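Local structure of interleukin-20 receptor subunit beta (Homo sapiens, 6DF3) at residues 107-112 and 118-123. The protein pairs with IL20RA to form a receptor for the cytokines IL19, IL20 and IL24, and with IL22RA1 to form one for IL20 and IL24. The protein carries 1 engineered substitution. Numbering follows the deposited sequence.
Sequences PGMEIT and LVIELE
Thr-112 and Val-119 face each other as a hydrogen-bonded antiparallel pair, and two backbone bonds join them: Thr-112 N to Val-119 O and Val-119 N to Thr-112 O, both 3.1 Å. Their methyls meet beside these two bonds, Thr-112 CG2 lying only 3.3 Å from Val-119 CG1, closer than usual for two carbons. Both methyls sit between the backbone N and the carbonyl carbon of their own residue (chi1 of Val-119 is 40°), which brings them together over the ladder. Val-119 also packs on Pro-155 and on an aromatic side chain of another protein chain.

Two residues along on the same face, Glu-121 bonds in both directions with Glu-110, Glu-110 N lying 3.1 Å from Glu-121 O. Their extended side chains run side by side, carboxylate planes 15° apart and Glu-110 OE2 3.9 Å from Glu-121 OE1, a pairing of like charges that probably costs some energy, though solvent probably screens much of the repulsion. At the far end Glu-123 N reaches Gly-108 O in a weak bond of 3.3 Å.

The opposite face is apolar. Ile-111 CD1 rests 3.6 Å from Ile-120 CG1, while its other branch, CG2, lies 3.8 Å from Leu-118 CD1; Met-109 CG touches Ile-120 CD1 and CG1, both at 4.0 Å. Beneath them run strands 130-137 and 167-175, with Val-133 under Ile-120 and Val-169 under Ile-111 and Leu-118. Strand 117-122 continues the sheet to strand 156-160 through backbone bonds such as Leu-118 to Leu-158. The arrangement is the antiparallel A-B hairpin of a fibronectin type III beta sandwich, here the second such domain of a type II cytokine receptor ectodomain.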
ATOM      1  N   PRO C 107     -18.159 -17.028   2.395  1.00 76.70           N
ATOM      2  CA  PRO C 107     -16.892 -17.698   2.108  1.00 75.17           C
ATOM      3  C   PRO C 107     -17.005 -19.195   2.269  1.00 75.74           C
ATOM      4  O   PRO C 107     -17.670 -19.660   3.209  1.00 77.06           O
ATOM      5  CB  PRO C 107     -15.913 -17.089   3.164  1.00 77.15           C
ATOM      6  CG  PRO C 107     -16.807 -16.715   4.336  1.00 78.31           C
ATOM      7  CD  PRO C 107     -18.098 -16.250   3.657  1.00 78.48           C
ATOM      8  N   GLY C 108     -16.326 -19.936   1.389  1.00 76.01           N
ATOM      9  CA  GLY C 108     -16.098 -21.379   1.579  1.00 78.96           C
ATOM     10  C   GLY C 108     -15.089 -21.592   2.711  1.00 84.45           C
ATOM     11  O   GLY C 108     -14.366 -20.656   3.119  1.00 84.67           O
ATOM     12  N   MET C 109     -15.023 -22.806   3.233  1.00 88.72           N
ATOM     13  CA  MET C 109     -14.601 -22.986   4.623  1.00 92.42           C
ATOM     14  C   MET C 109     -14.563 -24.437   4.935  1.00 92.60           C
ATOM     15  O   MET C 109     -15.535 -25.113   4.703  1.00 92.95           O
ATOM     16  CB  MET C 109     -15.615 -22.334   5.583  1.00 94.39           C
ATOM     17  CG  MET C 109     -15.357 -22.601   7.052  1.00 99.33           C
ATOM     18  SD  MET C 109     -16.832 -22.760   8.088  1.00109.45           S
ATOM     19  CE  MET C 109     -17.146 -21.029   8.409  1.00102.80           C
ATOM     20  N   GLU C 110     -13.456 -24.886   5.505  1.00 92.79           N
ATOM     21  CA  GLU C 110     -13.282 -26.264   5.895  1.00 96.21           C
ATOM     22  C   GLU C 110     -12.831 -26.382   7.368  1.00 99.12           C
ATOM     23  O   GLU C 110     -11.771 -25.858   7.749  1.00101.30           O
ATOM     24  CB  GLU C 110     -12.257 -26.874   4.960  1.00 97.93           C
ATOM     25  CG  GLU C 110     -12.133 -28.385   5.073  1.00104.09           C
ATOM     26  CD  GLU C 110     -10.821 -28.891   4.512  1.00108.19           C
ATOM     27  OE1 GLU C 110     -10.331 -29.947   5.012  1.00113.44           O
ATOM     28  OE2 GLU C 110     -10.287 -28.215   3.586  1.00106.47           O
ATOM     29  N   ILE C 111     -13.617 -27.080   8.196  1.00101.25           N
ATOM     30  CA  ILE C 111     -13.265 -27.323   9.588  1.00101.61           C
ATOM     31  C   ILE C 111     -12.579 -28.667   9.707  1.00107.85           C
ATOM     32  O   ILE C 111     -12.897 -29.614   8.993  1.00109.42           O
ATOM     33  CB  ILE C 111     -14.488 -27.295  10.525  1.00103.67           C
ATOM     34  CG1 ILE C 111     -15.242 -25.981  10.380  1.00101.96           C
ATOM     35  CG2 ILE C 111     -14.093 -27.480  11.991  1.00107.29           C
ATOM     36  CD1 ILE C 111     -14.402 -24.727  10.440  1.00 99.38           C
ATOM     37  N   THR C 112     -11.654 -28.734  10.657  1.00109.00           N
ATOM     38  CA  THR C 112     -10.825 -29.884  10.845  1.00113.80           C
ATOM     39  C   THR C 112     -10.461 -29.894  12.358  1.00118.14           C
ATOM     40  O   THR C 112     -10.676 -28.886  13.057  1.00119.30           O
ATOM     41  CB  THR C 112      -9.642 -29.794   9.838  1.00111.61           C
ATOM     42  OG1 THR C 112      -8.608 -30.720  10.168  1.00115.79           O
ATOM     43  CG2 THR C 112      -9.032 -28.408   9.790  1.00109.16           C
ATOM     44  N   LEU C 118      -9.160 -27.019  17.508  1.00114.34           N
ATOM     45  CA  LEU C 118     -10.103 -26.739  16.454  1.00109.67           C
ATOM     46  C   LEU C 118      -9.421 -25.851  15.415  1.00105.63           C
ATOM     47  O   LEU C 118      -8.851 -24.828  15.792  1.00104.16           O
ATOM     48  CB  LEU C 118     -11.296 -26.005  17.039  1.00108.10           C
ATOM     49  CG  LEU C 118     -12.416 -25.682  16.033  1.00104.00           C
ATOM     50  CD1 LEU C 118     -13.131 -26.963  15.608  1.00106.05           C
ATOM     51  CD2 LEU C 118     -13.350 -24.672  16.689  1.00102.51           C
ATOM     52  N   VAL C 119      -9.509 -26.220  14.131  1.00104.51           N
ATOM     53  CA  VAL C 119      -8.833 -25.466  13.037  1.00101.62           C
ATOM     54  C   VAL C 119      -9.754 -25.182  11.834  1.00100.09           C
ATOM     55  O   VAL C 119     -10.631 -25.983  11.506  1.00101.12           O
ATOM     56  CB  VAL C 119      -7.466 -26.120  12.632  1.00104.76           C
ATOM     57  CG1 VAL C 119      -7.501 -27.634  12.608  1.00109.97           C
ATOM     58  CG2 VAL C 119      -6.876 -25.578  11.346  1.00101.48           C
ATOM     59  N   ILE C 120      -9.532 -24.011  11.221  1.00 94.61           N
ATOM     60  CA  ILE C 120     -10.308 -23.499  10.124  1.00 91.69           C
ATOM     61  C   ILE C 120      -9.349 -23.221   8.960  1.00 92.43           C
ATOM     62  O   ILE C 120      -8.161 -22.867   9.160  1.00 96.21           O
ATOM     63  CB  ILE C 120     -11.135 -22.252  10.553  1.00 87.88           C
ATOM     64  CG1 ILE C 120     -12.245 -21.965   9.536  1.00 86.68           C
ATOM     65  CG2 ILE C 120     -10.272 -20.999  10.718  1.00 87.98           C
ATOM     66  CD1 ILE C 120     -13.174 -20.804   9.880  1.00 85.04           C
ATOM     67  N   GLU C 121      -9.852 -23.422   7.747  1.00 91.85           N
ATOM     68  CA  GLU C 121      -9.165 -23.037   6.510  1.00 91.77           C
ATOM     69  C   GLU C 121     -10.172 -22.362   5.599  1.00 87.83           C
ATOM     70  O   GLU C 121     -11.084 -23.004   5.090  1.00 89.89           O
ATOM     71  CB  GLU C 121      -8.587 -24.282   5.845  1.00 97.26           C
ATOM     72  CG  GLU C 121      -7.969 -24.044   4.473  1.00 97.74           C
ATOM     73  CD  GLU C 121      -6.977 -25.135   4.083  1.00103.19           C
ATOM     74  OE1 GLU C 121      -7.029 -26.251   4.643  1.00106.72           O
ATOM     75  OE2 GLU C 121      -6.124 -24.862   3.210  1.00109.91           O
ATOM     76  N   LEU C 122     -10.033 -21.060   5.412  1.00 84.93           N
ATOM     77  CA  LEU C 122     -10.922 -20.340   4.541  1.00 83.60           C
ATOM     78  C   LEU C 122     -10.445 -20.491   3.117  1.00 86.89           C
ATOM     79  O   LEU C 122      -9.416 -21.130   2.836  1.00 90.95           O
ATOM     80  CB  LEU C 122     -11.072 -18.871   4.954  1.00 81.59           C
ATOM     81  CG  LEU C 122     -11.737 -18.837   6.349  1.00 85.59           C
ATOM     82  CD1 LEU C 122     -11.073 -17.884   7.357  1.00 85.27           C
ATOM     83  CD2 LEU C 122     -13.202 -18.530   6.186  1.00 83.69           C
ATOM     84  N   GLU C 123     -11.304 -20.009   2.229  1.00 86.24           N
ATOM     85  CA  GLU C 123     -11.067 -20.000   0.812  1.00 88.24           C
ATOM     86  C   GLU C 123     -10.288 -18.713   0.517  1.00 80.70           C
ATOM     87  O   GLU C 123     -10.605 -17.650   1.058  1.00 75.48           O
ATOM     88  CB  GLU C 123     -12.421 -20.002   0.114  1.00 87.78           C
ATOM     89  CG  GLU C 123     -12.373 -20.272  -1.385  1.00 90.61           C
ATOM     90  CD  GLU C 123     -13.732 -20.098  -2.051  1.00 89.98           C
ATOM     91  OE1 GLU C 123     -14.345 -18.997  -1.874  1.00 84.38           O
ATOM     92  OE2 GLU C 123     -14.177 -21.078  -2.714  1.00 90.17           O
TER